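Local coordinates for putative chromatin binding protein (Chaetomium thermophilum, PDB 6QP0), which serves as the Elongator regulator Kti12, a PSTK-like tRNA-dependent ATPase essential for tRNA modification, represented here by its P-loop nucleotide-binding part, at residues 153-158 with 216-221; 225-230 with 248-253; 115-120 with 127-132; 104-109 with 133-138; 24-29 with 71-76. One frame throughout, in Å; residues are numbered along the deposited sequence.

In the fold
From the N terminus, contact 5 closes first: helix 15-31 leaves the P-loop and, after a largely unmodelled linker, the chain returns as edge strand 72-77. Contact 4 opens next, at the start of helix 106-120, and within its span contact 3 closes the short return from that helix into strand 125-130; contact 4 then closes at the start of helix 136-148. In series follow contact 1, which brings the loop after helix 205-213 back to strand 153-158, and contact 2, which lays the last helix against edge strand 228-231. Contacts 1, 2, 3 and 5 all reach one parallel sheet, whereas contact 4 joins two helix starts beside it.

Contact 1: residues 153-158 with 216-221; sequences SCVLQV and EEPNPM
Strand 153-158, an inner strand of the parallel sheet, turns V155 and Q157 toward the loop at 216-221, where they meet P218 and E217. The polar part is a hydrogen bond from Q157 NE2 to E217 OE1, 2.7 Å long with an N-H...O angle of 154°. The oxygen lies close to the plane of the amide and is met nearly end-on, although amide and carboxylate are twisted 42° apart. Q157 gets there as an extended chain, CG anti to the backbone N, while E217 folds back at chi2 (-67°) to bring its carboxylate round. In this P-loop fold the strand runs between strands 4-9 and 228-231, and Q157 lies about 8 Å, side chain to side chain, from K15 of the ADP site. The proline ring lies against one face of the Q157 amide: P218 CD is 3.5 Å from Q157 OE1 and 3.6 Å from Q157 CD. On the same side of the strand, V155 CG1 touches P218 CG at 4.2 Å, a compact beta-branched side chain suited to a strand against a rigid apolar ring. Beyond P218 the loop bends in an Asx turn, N219 OD1 accepting from M221 N, and D225 takes the N-H of N219.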
# COMPACT_ATOMS: atom_id res chain seq x y z
N SER A 153 11.84 -1.14 -7.29
CA SER A 153 10.82 -1.01 -6.27
C SER A 153 10.97 0.33 -5.56
O SER A 153 12.06 0.90 -5.50
CB SER A 153 10.90 -2.14 -5.24
OG SER A 153 12.20 -2.22 -4.68
N CYS A 154 9.85 0.82 -5.02
CA CYS A 154 9.85 2.05 -4.25
C CYS A 154 8.73 1.99 -3.23
O CYS A 154 7.90 1.07 -3.24
CB CYS A 154 9.71 3.29 -5.15
SG CYS A 154 8.07 3.52 -5.88
N VAL A 155 8.70 2.98 -2.35
CA VAL A 155 7.70 3.08 -1.30
C VAL A 155 7.02 4.44 -1.41
O VAL A 155 7.68 5.46 -1.62
CB VAL A 155 8.32 2.90 0.10
CG1 VAL A 155 7.25 3.02 1.18
CG2 VAL A 155 9.04 1.56 0.20
N LEU A 156 5.69 4.44 -1.28
CA LEU A 156 4.88 5.66 -1.36
C LEU A 156 4.02 5.74 -0.11
O LEU A 156 3.01 5.04 0.02
CB LEU A 156 4.02 5.65 -2.62
CG LEU A 156 2.93 6.72 -2.68
CD1 LEU A 156 3.51 8.11 -2.50
CD2 LEU A 156 2.15 6.61 -3.98
N GLN A 157 4.41 6.62 0.82
CA GLN A 157 3.67 6.80 2.06
C GLN A 157 2.58 7.85 1.88
O GLN A 157 2.75 8.83 1.15
CB GLN A 157 4.60 7.21 3.20
CG GLN A 157 3.94 7.21 4.56
CD GLN A 157 4.93 7.44 5.69
OE1 GLN A 157 6.06 7.84 5.45
NE2 GLN A 157 4.50 7.19 6.92
N VAL A 158 1.45 7.63 2.55
CA VAL A 158 0.29 8.49 2.44
C VAL A 158 -0.25 8.74 3.84
O VAL A 158 -0.12 7.90 4.73
CB VAL A 158 -0.80 7.87 1.53
CG1 VAL A 158 -2.07 8.71 1.56
CG2 VAL A 158 -0.29 7.72 0.11
N GLU A 216 5.23 1.13 11.43
CA GLU A 216 6.67 1.36 11.35
C GLU A 216 6.94 2.34 10.22
O GLU A 216 6.75 2.01 9.05
CB GLU A 216 7.41 0.05 11.14
CG GLU A 216 7.09 -1.01 12.18
CD GLU A 216 7.90 -2.27 11.98
OE1 GLU A 216 8.61 -2.37 10.95
OE2 GLU A 216 7.85 -3.16 12.85
N GLU A 217 7.38 3.54 10.58
CA GLU A 217 7.60 4.58 9.58
C GLU A 217 8.63 4.11 8.56
O GLU A 217 9.65 3.51 8.94
CB GLU A 217 8.07 5.87 10.25
CG GLU A 217 7.08 6.47 11.23
CD GLU A 217 5.82 6.97 10.56
OE1 GLU A 217 5.76 6.94 9.32
OE2 GLU A 217 4.89 7.41 11.28
N PRO A 218 8.42 4.34 7.27
CA PRO A 218 9.46 4.03 6.29
C PRO A 218 10.73 4.82 6.58
O PRO A 218 10.69 6.01 6.89
CB PRO A 218 8.83 4.43 4.95
CG PRO A 218 7.36 4.34 5.19
CD PRO A 218 7.15 4.75 6.62
N ASN A 219 11.87 4.13 6.47
CA ASN A 219 13.16 4.72 6.78
C ASN A 219 14.00 4.84 5.51
O ASN A 219 14.53 3.83 5.02
CB ASN A 219 13.89 3.85 7.82
CG ASN A 219 15.12 4.52 8.37
OD1 ASN A 219 15.63 5.48 7.80
ND2 ASN A 219 15.62 4.01 9.49
N PRO A 220 14.15 6.04 4.95
CA PRO A 220 14.97 6.18 3.73
C PRO A 220 16.44 5.84 3.95
O PRO A 220 17.18 5.76 2.96
CB PRO A 220 14.80 7.66 3.35
CG PRO A 220 13.56 8.10 4.05
CD PRO A 220 13.50 7.31 5.32
N MET A 221 16.88 5.66 5.19
CA MET A 221 18.24 5.20 5.43
C MET A 221 18.43 3.76 4.97
O MET A 221 19.55 3.36 4.66
CB MET A 221 18.58 5.33 6.92
CG MET A 221 18.39 6.73 7.49
SD MET A 221 19.65 7.90 6.91
CE MET A 221 21.07 7.36 7.86

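Contact 2: residues 225-230 with 248-253; sequences DSPLFL and WDAIAG
A single methyl group, A250 CB, makes the whole approach from the last turn of helix 237-250, and it meets two side chains of 225-230. P227 CG lies 4.3 Å from A250 CB and F229 CZ 4.4 Å from it. The methyl comes obliquely to the far end of the phenyl ring, with the proline next to it. Alanine suits the place because it offers one small apolar methyl that fits against both the proline and the end of the ring. P227 follows a cis peptide bond; P227 and F229 both point toward the helix. The fuller packing is round F229, whose ring also rests, outside the two segments, on V243, K246 and I247 of the same helix and on C154 of strand 153-158. The contact as a whole buries only 68 Å², between partly exposed residues. Its loose side is the chain end: the helix is left at I251, where I251 N makes a weak bond to W248 O, 3.2 Å, and A252 and G253 are poorly ordered. This is the last helix modelled in this P-loop part, laid on one face of the parallel sheet at its edge strand 228-231, as in three-layer alpha/beta/alpha P-loop proteins.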
# COMPACT_ATOMS: atom_id res chain seq x y z
N ASP A 225 13.32 0.59 2.02
CA ASP A 225 12.32 1.64 2.14
C ASP A 225 12.57 2.81 1.20
O ASP A 225 11.77 3.74 1.16
CB ASP A 225 12.24 2.15 3.58
CG ASP A 225 11.48 1.21 4.49
OD1 ASP A 225 10.74 0.34 3.98
OD2 ASP A 225 11.61 1.34 5.73
N SER A 226 13.67 2.78 0.44
CA SER A 226 13.96 3.80 -0.54
C SER A 226 13.87 3.22 -1.95
O SER A 226 14.07 2.02 -2.14
CB SER A 226 15.36 4.40 -0.34
OG SER A 226 16.36 3.51 -0.82
N PRO A 227 13.59 4.05 -2.97
CA PRO A 227 13.27 5.48 -2.86
C PRO A 227 11.90 5.73 -2.22
O PRO A 227 10.91 5.12 -2.63
CB PRO A 227 13.29 5.96 -4.31
CG PRO A 227 13.09 4.74 -5.13
CD PRO A 227 13.72 3.61 -4.37
N LEU A 228 11.85 6.61 -1.22
CA LEU A 228 10.63 6.89 -0.49
C LEU A 228 9.95 8.12 -1.07
O LEU A 228 10.61 9.09 -1.45
CB LEU A 228 10.92 7.12 1.00
CG LEU A 228 9.72 7.48 1.87
CD1 LEU A 228 8.65 6.40 1.80
CD2 LEU A 228 10.14 7.72 3.31
N PHE A 229 8.62 8.07 -1.13
CA PHE A 229 7.81 9.20 -1.56
C PHE A 229 6.62 9.33 -0.62
O PHE A 229 6.10 8.32 -0.12
CB PHE A 229 7.32 9.04 -3.00
CG PHE A 229 8.41 8.73 -3.98
CD1 PHE A 229 9.07 9.75 -4.65
CD2 PHE A 229 8.78 7.42 -4.23
CE1 PHE A 229 10.07 9.47 -5.56
CE2 PHE A 229 9.79 7.14 -5.13
CZ PHE A 229 10.44 8.16 -5.80
N LEU A 230 6.19 10.56 -0.38
CA LEU A 230 5.10 10.84 0.54
C LEU A 230 4.09 11.77 -0.11
O LEU A 230 4.44 12.58 -0.98
CB LEU A 230 5.62 11.46 1.85
CG LEU A 230 6.62 10.63 2.65
CD1 LEU A 230 8.04 10.80 2.12
CD2 LEU A 230 6.55 10.98 4.13
N TRP A 248 7.82 7.70 -11.59
CA TRP A 248 7.99 7.17 -12.94
C TRP A 248 9.46 7.11 -13.33
O TRP A 248 9.94 6.09 -13.83
CB TRP A 248 7.21 8.02 -13.94
CG TRP A 248 7.31 7.51 -15.33
CD1 TRP A 248 8.21 7.88 -16.28
CD2 TRP A 248 6.47 6.51 -15.94
NE1 TRP A 248 7.99 7.18 -17.44
CE2 TRP A 248 6.93 6.34 -17.26
CE3 TRP A 248 5.38 5.76 -15.49
CZ2 TRP A 248 6.33 5.44 -18.14
CZ3 TRP A 248 4.79 4.87 -16.37
CH2 TRP A 248 5.27 4.71 -17.68
N ASP A 249 10.19 8.20 -13.11
CA ASP A 249 11.61 8.21 -13.43
C ASP A 249 12.36 7.15 -12.64
O ASP A 249 13.34 6.58 -13.13
CB ASP A 249 12.21 9.59 -13.15
CG ASP A 249 11.66 10.66 -14.07
OD1 ASP A 249 11.31 10.33 -15.23
OD2 ASP A 249 11.57 11.83 -13.65
N ALA A 250 11.92 6.86 -11.41
CA ALA A 250 12.58 5.86 -10.59
C ALA A 250 12.42 4.46 -11.18
O ALA A 250 13.38 3.67 -11.20
CB ALA A 250 12.04 5.90 -9.17
N ILE A 251 11.22 4.13 -11.67
CA ILE A 251 10.95 2.78 -12.17
C ILE A 251 11.18 2.73 -13.67
O ILE A 251 10.49 2.00 -14.39
CB ILE A 251 9.53 2.32 -11.81
CG1 ILE A 251 8.48 3.28 -12.37
CG2 ILE A 251 9.38 2.18 -10.30
CD1 ILE A 251 7.11 3.14 -11.73
N ALA A 252 12.17 3.49 -14.14
CA ALA A 252 12.64 3.41 -15.52
C ALA A 252 14.15 3.18 -15.50
O ALA A 252 14.73 2.86 -14.45
CB ALA A 252 12.29 4.69 -16.29
N GLY A 253 14.79 3.32 -16.65
CA GLY A 253 16.22 3.14 -16.76
C GLY A 253 17.00 4.06 -15.85
O GLY A 253 18.15 3.79 -15.49

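Contact 3: residues 115-120 with 127-132; sequences AAVKRV and VILDSL
V117 and V120, one turn apart on helix 106-120, point toward V127 and L129, alternate residues of strand 125-130. Helix and strand run nearly antiparallel, at 172°, with their axes 9.7 Å apart, and the side chains cross at about a right angle in two of the three pairs. V117 divides its branches: CG2 lies across L129 CD1 at 3.9 Å, while CG1 comes to V127 CG1 at 4.3 Å. V127 in turn offers its other branch to V120, CG2 to CG2 at 3.7 Å, the shortest contact between the segments. In V120, chi1 of -69° sets CG1 anti to the carbonyl carbon and leaves CG2, the branch that touches, between backbone N and carbonyl carbon. Valine suits V117 and V127, whose two methyls fork from CB close to the backbone and each find a different neighbour. The longer L129 makes its reach with CD1, CG lying trans to its backbone N. I76 of the adjacent strand also touches V117 and V127, and L142 of helix 136-148 packs on L129. From the opposite face of the strand, I128 meets L22 and L26 of helix 15-31. The helix is the crossover of a beta-alpha-beta unit between strands 72-77 and 125-130, and the apolar strand it covers leads to D130, which with T16 belongs to the magnesium site, consistent with a Walker B strand.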
# COMPACT_ATOMS: atom_id res chain seq x y z
N ALA A 115 1.89 -13.48 -3.05
CA ALA A 115 1.60 -14.29 -4.23
C ALA A 115 0.98 -13.45 -5.34
O ALA A 115 1.37 -13.56 -6.51
CB ALA A 115 0.66 -15.44 -3.85
N ALA A 116 0.01 -12.60 -4.99
CA ALA A 116 -0.63 -11.76 -6.00
C ALA A 116 0.39 -10.92 -6.76
O ALA A 116 0.28 -10.75 -7.98
CB ALA A 116 -1.68 -10.86 -5.33
N VAL A 117 1.38 -10.37 -6.05
CA VAL A 117 2.39 -9.56 -6.72
C VAL A 117 3.27 -10.43 -7.61
O VAL A 117 3.54 -10.09 -8.77
CB VAL A 117 3.23 -8.79 -5.68
CG1 VAL A 117 4.35 -8.02 -6.35
CG2 VAL A 117 2.35 -7.84 -4.87
N LYS A 118 3.73 -11.57 -7.08
CA LYS A 118 4.64 -12.41 -7.85
C LYS A 118 4.02 -12.88 -9.16
O LYS A 118 4.73 -13.07 -10.15
CB LYS A 118 5.06 -13.62 -7.01
CG LYS A 118 6.34 -14.28 -7.49
CD LYS A 118 6.67 -15.52 -6.68
CE LYS A 118 8.16 -15.82 -6.71
NZ LYS A 118 8.71 -15.87 -8.09
N ARG A 119 2.69 -13.05 -9.19
CA ARG A 119 2.03 -13.54 -10.39
C ARG A 119 2.08 -12.53 -11.54
O ARG A 119 1.98 -12.94 -12.70
CB ARG A 119 0.58 -13.89 -10.08
CG ARG A 119 0.42 -15.13 -9.21
CD ARG A 119 -0.95 -15.17 -8.54
NE ARG A 119 -1.06 -16.28 -7.59
CZ ARG A 119 -1.93 -16.33 -6.59
NH1 ARG A 119 -2.77 -15.32 -6.38
NH2 ARG A 119 -1.95 -17.38 -5.78
N VAL A 120 2.22 -11.24 -11.24
CA VAL A 120 2.14 -10.21 -12.27
C VAL A 120 3.42 -9.38 -12.32
O VAL A 120 3.84 -8.94 -13.39
CB VAL A 120 0.92 -9.30 -12.04
CG1 VAL A 120 -0.37 -10.06 -12.30
CG2 VAL A 120 0.93 -8.73 -10.63
N VAL A 127 3.22 -2.60 -10.78
CA VAL A 127 2.30 -3.14 -9.79
C VAL A 127 2.16 -2.14 -8.66
O VAL A 127 3.16 -1.71 -8.07
CB VAL A 127 2.79 -4.50 -9.25
CG1 VAL A 127 1.90 -4.99 -8.12
CG2 VAL A 127 2.84 -5.53 -10.37
N ILE A 128 0.92 -1.77 -8.35
CA ILE A 128 0.59 -0.90 -7.23
C ILE A 128 0.02 -1.77 -6.12
O ILE A 128 -1.05 -2.37 -6.28
CB ILE A 128 -0.41 0.19 -7.63
CG1 ILE A 128 0.15 1.05 -8.76
CG2 ILE A 128 -0.76 1.04 -6.42
CD1 ILE A 128 -0.89 1.94 -9.41
N LEU A 129 0.71 -1.82 -4.98
CA LEU A 129 0.28 -2.61 -3.83
C LEU A 129 -0.34 -1.65 -2.81
O LEU A 129 0.37 -0.99 -2.06
CB LEU A 129 1.44 -3.40 -3.24
CG LEU A 129 1.07 -4.42 -2.16
CD1 LEU A 129 0.17 -5.50 -2.72
CD2 LEU A 129 2.32 -5.04 -1.54
N ASP A 130 -1.67 -1.58 -2.81
CA ASP A 130 -2.42 -0.72 -1.90
C ASP A 130 -2.76 -1.52 -0.65
O ASP A 130 -3.77 -2.23 -0.59
CB ASP A 130 -3.66 -0.17 -2.59
CG ASP A 130 -4.63 0.50 -1.63
OD1 ASP A 130 -4.27 0.73 -0.45
OD2 ASP A 130 -5.76 0.81 -2.06
N SER A 131 -1.90 -1.41 0.36
CA SER A 131 -2.15 -2.07 1.64
C SER A 131 -1.36 -1.34 2.71
O SER A 131 -0.45 -0.57 2.42
CB SER A 131 -1.75 -3.55 1.59
OG SER A 131 -2.00 -4.18 2.84
N LEU A 132 -1.73 -1.59 3.97
CA LEU A 132 -1.04 -0.97 5.09
C LEU A 132 0.47 -1.09 4.94
O LEU A 132 1.20 -0.11 5.10
CB LEU A 132 -1.51 -1.59 6.41
CG LEU A 132 -2.98 -1.33 6.78
CD1 LEU A 132 -3.44 -2.29 7.87
CD2 LEU A 132 -3.17 0.11 7.24

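Contact 4: residues 104-109 with 133-138; sequences ASEKDA and NYIKGW
E106 stretches from the first turn of helix 106-120, within the capping box formed by S105 and D108, to Y134 in the loop before helix 136-148. It buries the most surface here, Y134 the next most and I135 little. The glutamate is extended, CG opposite the backbone N (chi1 -169°), and carries its carboxylate across to the tyrosine, which comes from the opposite direction. Y134 OH donates to E106 OE2; the modelled 2.3 Å is very short and doubtful. OE2 lies at the edge of the ring, near its plane, with the carboxylate turned 41° from it. A second partner for the phenol oxygen is R214 NE, and R214 also makes a long, weak ion pair with E106 OE1. I135, at the N-cap of helix 136-148, brings CD1 to 4.2 Å from E106 OE2, and its CG1 lies over one face of the Y134 ring. Glutamate suits a helix start, where its charge probably sits well with the helix dipole. In the box, D108 N gives to S105 OG (3.3 Å) and S105 N to D108 OD2 (3.1 Å). Within 133-138, W138 NE1 donates in its ring plane to N133 OD1 at 2.7 Å, from above that amide's plane.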
# COMPACT_ATOMS: atom_id res chain seq x y z
N ALA A 104 -7.91 -17.08 8.90
CA ALA A 104 -6.69 -16.53 8.32
C ALA A 104 -6.03 -15.55 9.29
O ALA A 104 -6.70 -14.77 9.97
CB ALA A 104 -7.00 -15.83 7.00
N SER A 105 -4.70 -15.60 9.34
CA SER A 105 -3.91 -14.70 10.16
C SER A 105 -3.34 -13.57 9.30
O SER A 105 -3.37 -13.61 8.07
CB SER A 105 -2.77 -15.47 10.84
OG SER A 105 -1.85 -15.96 9.89
N GLU A 106 -2.81 -12.56 9.98
CA GLU A 106 -2.14 -11.47 9.27
C GLU A 106 -0.98 -12.00 8.44
O GLU A 106 -0.73 -11.52 7.33
CB GLU A 106 -1.66 -10.42 10.27
CG GLU A 106 -1.19 -9.13 9.64
CD GLU A 106 -0.81 -8.08 10.66
OE1 GLU A 106 -1.22 -8.21 11.84
OE2 GLU A 106 -0.10 -7.12 10.29
N LYS A 107 -0.26 -12.99 8.96
CA LYS A 107 0.82 -13.62 8.20
C LYS A 107 0.29 -14.24 6.92
O LYS A 107 0.95 -14.19 5.87
CB LYS A 107 1.51 -14.67 9.07
CG LYS A 107 2.66 -15.40 8.41
CD LYS A 107 3.48 -16.14 9.46
CE LYS A 107 4.21 -17.33 8.88
NZ LYS A 107 5.22 -16.95 7.85
N ASP A 108 -0.91 -14.83 6.97
CA ASP A 108 -1.53 -15.35 5.76
C ASP A 108 -1.93 -14.23 4.80
O ASP A 108 -1.90 -14.42 3.58
CB ASP A 108 -2.75 -16.20 6.11
CG ASP A 108 -2.39 -17.46 6.89
OD1 ASP A 108 -1.33 -18.06 6.60
OD2 ASP A 108 -3.16 -17.85 7.78
N ALA A 109 -2.32 -13.07 5.34
CA ALA A 109 -2.62 -11.93 4.48
C ALA A 109 -1.38 -11.51 3.69
O ALA A 109 -1.47 -11.23 2.49
CB ALA A 109 -3.14 -10.76 5.32
N ASN A 133 0.95 -2.29 4.62
CA ASN A 133 2.37 -2.54 4.38
C ASN A 133 3.23 -1.83 5.41
O ASN A 133 4.19 -1.13 5.09
CB ASN A 133 2.76 -2.12 2.96
CG ASN A 133 2.02 -2.92 1.89
OD1 ASN A 133 1.73 -4.10 2.08
ND2 ASN A 133 1.73 -2.29 0.76
N TYR A 134 2.87 -2.02 6.68
CA TYR A 134 3.36 -1.19 7.77
C TYR A 134 4.56 -1.78 8.50
O TYR A 134 5.03 -1.17 9.47
CB TYR A 134 2.23 -0.94 8.78
CG TYR A 134 1.84 -2.16 9.57
CD1 TYR A 134 0.88 -3.05 9.09
CD2 TYR A 134 2.42 -2.43 10.80
CE1 TYR A 134 0.52 -4.17 9.82
CE2 TYR A 134 2.07 -3.55 11.53
CZ TYR A 134 1.12 -4.41 11.03
OH TYR A 134 0.77 -5.52 11.77
N ILE A 135 5.07 -2.93 8.08
CA ILE A 135 6.17 -3.59 8.76
C ILE A 135 7.41 -3.49 7.88
O ILE A 135 7.36 -3.79 6.68
CB ILE A 135 5.84 -5.06 9.08
CG1 ILE A 135 4.51 -5.16 9.83
CG2 ILE A 135 6.96 -5.68 9.91
CD1 ILE A 135 4.01 -6.57 10.03
N LYS A 136 8.53 -3.07 8.48
CA LYS A 136 9.78 -2.97 7.73
C LYS A 136 10.18 -4.32 7.16
O LYS A 136 10.61 -4.41 6.00
CB LYS A 136 10.88 -2.42 8.64
CG LYS A 136 10.66 -0.98 9.07
CD LYS A 136 11.73 -0.50 10.04
CE LYS A 136 11.47 0.93 10.50
NZ LYS A 136 12.51 1.42 11.44
N GLY A 137 10.06 -5.39 7.95
CA GLY A 137 10.37 -6.71 7.44
C GLY A 137 9.52 -7.07 6.23
O GLY A 137 10.04 -7.55 5.22
N TRP A 138 8.21 -6.84 6.32
CA TRP A 138 7.34 -7.10 5.18
C TRP A 138 7.75 -6.25 3.98
O TRP A 138 7.86 -6.75 2.86
CB TRP A 138 5.88 -6.83 5.57
CG TRP A 138 4.93 -6.79 4.42
CD1 TRP A 138 4.12 -5.75 4.07
CD2 TRP A 138 4.70 -7.82 3.46
NE1 TRP A 138 3.39 -6.07 2.96
CE2 TRP A 138 3.73 -7.34 2.56
CE3 TRP A 138 5.21 -9.11 3.27
CZ2 TRP A 138 3.26 -8.10 1.49
CZ3 TRP A 138 4.74 -9.86 2.20
CH2 TRP A 138 3.78 -9.35 1.33

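Contact 5: residues 24-29 with 71-76; sequences AYLEER and YRLHYI
L73 fits its forked end over the flank of helix 15-31, overlapping L26 and the backbone of E27. One branch, L73 CD1, lies 3.9 Å from L26 CD1 and equally far from L26 CB. The other, L73 CD2, reaches past L26 CB at 4.1 Å to the main chain, 4.0 Å from E27 N, and to E27 CB at 4.3 Å. The two leucines cross at about a right angle. CB of L73 points toward the helix, and CG, set away from the backbone N (chi1 -174°), carries the two methyls on to L26 and E27. Leucine suits the spot because its two methyls can straddle a neighbour; E27, whose carboxylate belongs outside, contributes just the apolar root of its side chain and its backbone. L73 supplies more than half of the 124 Å² buried. Strand 72-77 is the edge of the parallel sheet, and L73 also rests on Y23 of the helix, while Y75, on the same face, packs on T16 and A19. L26 continues inward onto I126 and I128 of strand 125-130 and meets W248 of helix 237-250. H74 and I76 point to the other face, covered by helix 106-120, so the strand is held between helices 15-31 and 106-120.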
# COMPACT_ATOMS: atom_id res chain seq x y z
N ALA A 24 -4.50 6.07 -12.41
CA ALA A 24 -4.91 6.95 -13.50
C ALA A 24 -3.71 7.67 -14.10
O ALA A 24 -3.58 7.77 -15.33
CB ALA A 24 -5.95 7.96 -13.01
N TYR A 25 -2.82 8.18 -13.25
CA TYR A 25 -1.60 8.81 -13.75
C TYR A 25 -0.78 7.83 -14.57
O TYR A 25 -0.39 8.12 -15.71
CB TYR A 25 -0.77 9.35 -12.58
CG TYR A 25 0.61 9.81 -12.98
CD1 TYR A 25 1.68 8.91 -13.03
CD2 TYR A 25 0.86 11.13 -13.32
CE1 TYR A 25 2.94 9.33 -13.40
CE2 TYR A 25 2.12 11.55 -13.69
CZ TYR A 25 3.15 10.64 -13.73
OH TYR A 25 4.41 11.06 -14.10
N LEU A 26 -0.49 6.66 -14.01
CA LEU A 26 0.30 5.67 -14.74
C LEU A 26 -0.41 5.18 -15.99
O LEU A 26 0.26 4.71 -16.92
CB LEU A 26 0.62 4.49 -13.82
CG LEU A 26 1.55 4.83 -12.66
CD1 LEU A 26 1.59 3.70 -11.65
CD2 LEU A 26 2.96 5.13 -13.17
N GLU A 27 -1.74 5.30 -16.05
CA GLU A 27 -2.45 4.89 -17.25
C GLU A 27 -2.22 5.88 -18.39
O GLU A 27 -1.97 5.47 -19.53
CB GLU A 27 -3.95 4.76 -16.95
CG GLU A 27 -4.71 3.91 -17.96
CD GLU A 27 -6.13 3.63 -17.52
OE1 GLU A 27 -6.75 4.53 -16.90
OE2 GLU A 27 -6.63 2.52 -17.78
N GLU A 28 -2.27 7.18 -18.10
CA GLU A 28 -2.01 8.17 -19.14
C GLU A 28 -0.55 8.11 -19.59
O GLU A 28 -0.25 8.31 -20.77
CB GLU A 28 -2.35 9.58 -18.64
CG GLU A 28 -1.22 10.30 -17.92
CD GLU A 28 -1.64 11.63 -17.32
OE1 GLU A 28 -1.37 12.68 -17.93
OE2 GLU A 28 -2.26 11.62 -16.23
N ARG A 29 0.36 7.83 -18.66
CA ARG A 29 1.78 7.86 -18.99
C ARG A 29 2.18 6.65 -19.83
O ARG A 29 3.04 6.75 -20.71
CB ARG A 29 2.61 7.92 -17.71
CG ARG A 29 4.09 8.20 -17.92
CD ARG A 29 4.33 9.59 -18.49
NE ARG A 29 5.76 9.91 -18.54
CZ ARG A 29 6.46 10.37 -17.51
NH1 ARG A 29 5.87 10.55 -16.33
NH2 ARG A 29 7.75 10.64 -17.65
N TYR A 71 4.23 -0.75 -20.83
CA TYR A 71 4.07 -1.48 -19.59
C TYR A 71 2.64 -1.99 -19.44
O TYR A 71 1.72 -1.55 -20.13
CB TYR A 71 4.41 -0.59 -18.37
CG TYR A 71 5.87 -0.24 -18.25
CD1 TYR A 71 6.80 -1.18 -17.85
CD2 TYR A 71 6.32 1.04 -18.54
CE1 TYR A 71 8.13 -0.87 -17.73
CE2 TYR A 71 7.66 1.37 -18.42
CZ TYR A 71 8.56 0.41 -18.02
OH TYR A 71 9.89 0.73 -17.91
N ARG A 72 2.48 -2.94 -18.52
CA ARG A 72 1.19 -3.38 -18.03
C ARG A 72 0.98 -2.84 -16.62
O ARG A 72 1.92 -2.80 -15.82
CB ARG A 72 1.09 -4.91 -18.02
CG ARG A 72 0.79 -5.53 -19.38
CD ARG A 72 0.91 -7.05 -19.30
NE ARG A 72 2.26 -7.51 -19.63
CZ ARG A 72 2.80 -8.65 -19.21
NH1 ARG A 72 2.12 -9.46 -18.40
NH2 ARG A 72 4.03 -8.97 -19.58
N LEU A 73 -0.25 -2.43 -16.32
CA LEU A 73 -0.59 -1.79 -15.06
C LEU A 73 -1.45 -2.73 -14.22
O LEU A 73 -2.50 -3.18 -14.68
CB LEU A 73 -1.31 -0.47 -15.30
CG LEU A 73 -1.61 0.39 -14.07
CD1 LEU A 73 -0.33 0.72 -13.31
CD2 LEU A 73 -2.34 1.66 -14.49
N HIS A 74 -1.00 -3.02 -13.00
CA HIS A 74 -1.72 -3.89 -12.08
C HIS A 74 -1.99 -3.16 -10.77
O HIS A 74 -1.17 -2.36 -10.31
CB HIS A 74 -0.93 -5.17 -11.79
CG HIS A 74 -0.46 -5.90 -13.01
ND1 HIS A 74 -1.21 -6.88 -13.63
CD2 HIS A 74 0.68 -5.79 -13.73
CE1 HIS A 74 -0.55 -7.34 -14.67
NE2 HIS A 74 0.60 -6.69 -14.76
N TYR A 75 -3.14 -3.45 -10.18
CA TYR A 75 -3.54 -2.89 -8.89
C TYR A 75 -3.97 -4.01 -7.97
O TYR A 75 -4.82 -4.83 -8.34
CB TYR A 75 -4.67 -1.87 -9.06
CG TYR A 75 -5.30 -1.45 -7.75
CD1 TYR A 75 -4.73 -0.45 -6.97
CD2 TYR A 75 -6.47 -2.04 -7.29
CE1 TYR A 75 -5.30 -0.06 -5.78
CE2 TYR A 75 -7.05 -1.66 -6.10
CZ TYR A 75 -6.46 -0.67 -5.35
OH TYR A 75 -7.03 -0.28 -4.16
N ILE A 76 -3.40 -4.04 -6.76
CA ILE A 76 -3.70 -5.07 -5.77
C ILE A 76 -3.98 -4.39 -4.44
O ILE A 76 -3.35 -3.38 -4.10
CB ILE A 76 -2.54 -6.07 -5.63
CG1 ILE A 76 -2.17 -6.67 -6.99
CG2 ILE A 76 -2.91 -7.18 -4.64
CD1 ILE A 76 -0.89 -7.48 -6.98